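Local structure of metallo-beta-lactamase 1 (Acinetobacter baumannii, 5MMD) at residues 43-48 against 62-67. The protein probably hydrolyses the amide bond of beta-lactam antibiotics with the help of zinc ions, as a class B metallo-beta-lactamase. Numbering follows the deposited sequence.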
loop_
_atom_site.group_PDB
_atom_site.type_symbol
_atom_site.label_atom_id
_atom_site.label_comp_id
_atom_site.label_asym_id
_atom_site.label_seq_id
_atom_site.Cartn_x
_atom_site.Cartn_y
_atom_site.Cartn_z
ATOM N N GLY A 43 -10.038 -9.231 -16.715
ATOM C CA GLY A 43 -10.509 -7.959 -17.220
ATOM C C GLY A 43 -10.863 -6.966 -16.131
ATOM O O GLY A 43 -11.054 -5.783 -16.433
ATOM N N LYS A 44 -10.938 -7.421 -14.878
ATOM C CA LYS A 44 -11.247 -6.512 -13.768
ATOM C C LYS A 44 -9.986 -5.966 -13.124
ATOM O O LYS A 44 -9.058 -6.720 -12.850
ATOM C CB LYS A 44 -12.082 -7.213 -12.709
ATOM C CG LYS A 44 -13.317 -7.923 -13.303
ATOM C CD LYS A 44 -13.976 -8.892 -12.329
ATOM C CE LYS A 44 -15.176 -9.608 -12.962
ATOM N NZ LYS A 44 -14.862 -10.667 -13.992
ATOM N N ALA A 45 -10.003 -4.671 -12.811
ATOM C CA ALA A 45 -8.851 -3.985 -12.196
ATOM C C ALA A 45 -9.095 -3.627 -10.735
ATOM O O ALA A 45 -10.161 -3.082 -10.390
ATOM C CB ALA A 45 -8.514 -2.732 -12.953
ATOM N N PHE A 46 -8.134 -3.947 -9.878
ATOM C CA PHE A 46 -8.263 -3.585 -8.471
ATOM C C PHE A 46 -7.112 -2.658 -8.125
ATOM O O PHE A 46 -5.960 -2.949 -8.468
ATOM C CB PHE A 46 -8.257 -4.814 -7.573
ATOM C CG PHE A 46 -9.012 -4.596 -6.293
ATOM C CD1 PHE A 46 -8.421 -3.972 -5.241
ATOM C CD2 PHE A 46 -10.331 -4.981 -6.181
ATOM C CE1 PHE A 46 -9.129 -3.747 -4.042
ATOM C CE2 PHE A 46 -11.039 -4.763 -4.995
ATOM C CZ PHE A 46 -10.418 -4.126 -3.944
ATOM N N ILE A 47 -7.423 -1.519 -7.516
ATOM C CA ILE A 47 -6.378 -0.581 -7.064
ATOM C C ILE A 47 -5.910 -0.886 -5.654
ATOM O O ILE A 47 -6.723 -0.956 -4.715
ATOM C CB ILE A 47 -6.867 0.838 -7.094
ATOM C CG1 ILE A 47 -7.203 1.225 -8.505
ATOM C CG2 ILE A 47 -5.787 1.802 -6.571
ATOM C CD1 ILE A 47 -8.135 2.410 -8.607
ATOM N N ILE A 48 -4.613 -1.109 -5.509
ATOM C CA ILE A 48 -3.977 -1.210 -4.194
ATOM C C ILE A 48 -3.263 0.122 -3.870
ATOM O O ILE A 48 -2.193 0.419 -4.404
ATOM C CB ILE A 48 -2.984 -2.366 -4.112
ATOM C CG1 ILE A 48 -3.682 -3.693 -4.451
ATOM C CG2 ILE A 48 -2.335 -2.401 -2.718
ATOM C CD1 ILE A 48 -2.712 -4.931 -4.460
ATOM N N ASP A 62 -8.919 6.899 -15.125
ATOM C CA ASP A 62 -9.039 7.143 -16.561
ATOM C C ASP A 62 -8.092 6.227 -17.366
ATOM O O ASP A 62 -8.460 5.697 -18.426
ATOM C CB ASP A 62 -8.750 8.612 -16.883
ATOM C CG ASP A 62 -8.956 8.932 -18.355
ATOM O OD1 ASP A 62 -9.973 8.492 -18.930
ATOM O OD2 ASP A 62 -8.096 9.618 -18.944
ATOM N N TRP A 63 -6.874 6.049 -16.863
ATOM C CA TRP A 63 -5.919 5.153 -17.495
ATOM C C TRP A 63 -6.499 3.727 -17.573
ATOM O O TRP A 63 -6.480 3.095 -18.635
ATOM C CB TRP A 63 -4.593 5.159 -16.738
ATOM C CG TRP A 63 -3.576 4.243 -17.343
ATOM C CD1 TRP A 63 -2.703 4.537 -18.363
ATOM C CD2 TRP A 63 -3.326 2.883 -16.984
ATOM N NE1 TRP A 63 -1.934 3.436 -18.663
ATOM C CE2 TRP A 63 -2.292 2.409 -17.832
ATOM C CE3 TRP A 63 -3.869 2.015 -16.031
ATOM C CZ2 TRP A 63 -1.804 1.128 -17.753
ATOM C CZ3 TRP A 63 -3.379 0.729 -15.964
ATOM C CH2 TRP A 63 -2.355 0.302 -16.811
ATOM N N ILE A 64 -7.005 3.243 -16.448
ATOM C CA ILE A 64 -7.636 1.920 -16.361
ATOM C C ILE A 64 -8.790 1.775 -17.351
ATOM O O ILE A 64 -8.917 0.754 -18.031
ATOM C CB ILE A 64 -8.140 1.655 -14.916
ATOM C CG1 ILE A 64 -6.956 1.562 -13.958
ATOM C CG2 ILE A 64 -8.968 0.377 -14.830
ATOM C CD1 ILE A 64 -7.391 1.435 -12.495
ATOM N N ARG A 65 -9.632 2.794 -17.454
ATOM C CA ARG A 65 -10.764 2.695 -18.359
ATOM C C ARG A 65 -10.300 2.745 -19.818
ATOM O O ARG A 65 -10.845 2.057 -20.666
ATOM C CB ARG A 65 -11.784 3.786 -18.047
ATOM C CG ARG A 65 -12.370 3.540 -16.676
ATOM C CD ARG A 65 -13.370 4.546 -16.160
ATOM N NE ARG A 65 -14.121 3.897 -15.089
ATOM N NH1 ARG A 65 -15.255 5.776 -14.389
ATOM N NH2 ARG A 65 -15.612 3.735 -13.377
ATOM N N SER A 66 -9.266 3.525 -20.094
ATOM C CA SER A 66 -8.726 3.650 -21.454
ATOM C C SER A 66 -8.074 2.348 -21.940
ATOM O O SER A 66 -8.021 2.090 -23.141
ATOM C CB SER A 66 -7.701 4.782 -21.518
ATOM O OG SER A 66 -6.500 4.385 -20.878
ATOM N N LYS A 67 -7.557 1.556 -21.007
ATOM C CA LYS A 67 -7.062 0.224 -21.325
ATOM C C LYS A 67 -8.221 -0.801 -21.405
ATOM O O LYS A 67 -8.000 -1.985 -21.629
ATOM C CB LYS A 67 -6.017 -0.210 -20.304
ATOM C CG LYS A 67 -4.804 0.753 -20.183
ATOM C CD LYS A 67 -4.082 1.035 -21.536
ATOM C CE LYS A 67 -3.422 -0.209 -22.111
ATOM N NZ LYS A 67 -2.622 0.003 -23.424
#
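Strand 44-48 packs against the last turn of helix 54-66, with the CA atoms of Ala45 and Ile64 7.3 Å apart. These are the first strand and the helix of a beta-alpha-beta unit that strand 70-75 completes, part of the alpha-beta/beta-alpha fold of metallo-beta-lactamases. The contact is buried, wholly apolar and away from the zinc sites. No hydrogen bond joins the two segments.

Ile64 carries the helix side, and its two branches take different partners. Methyl CG2 lies 3.7 Å from CB of Ala45, which points at the helix. The other branch, CG1 and CD1, serves Ile47. Val38 and Tyr69 also touch both Ala45 and Ile64. Phe46 faces away from the helix and packs on Leu131, on strand 131-134 of the other sheet of the sandwich.

At the helix end, Trp63 O accepts two hydrogen bonds, from Lys67 N at 3.0 Å and from Ser66 OG at 2.6 Å. The aliphatic CG of Lys67 covers one face of the Trp63 indole, 3.8 Å from the ring plane. Neither residue touches the strand.

Ile47 keeps CG1 beside its backbone N (chi1 -63°). From there CG1 and CD1 of Ile47 meet CD1 of Ile64 at 4.0 and 4.1 Å.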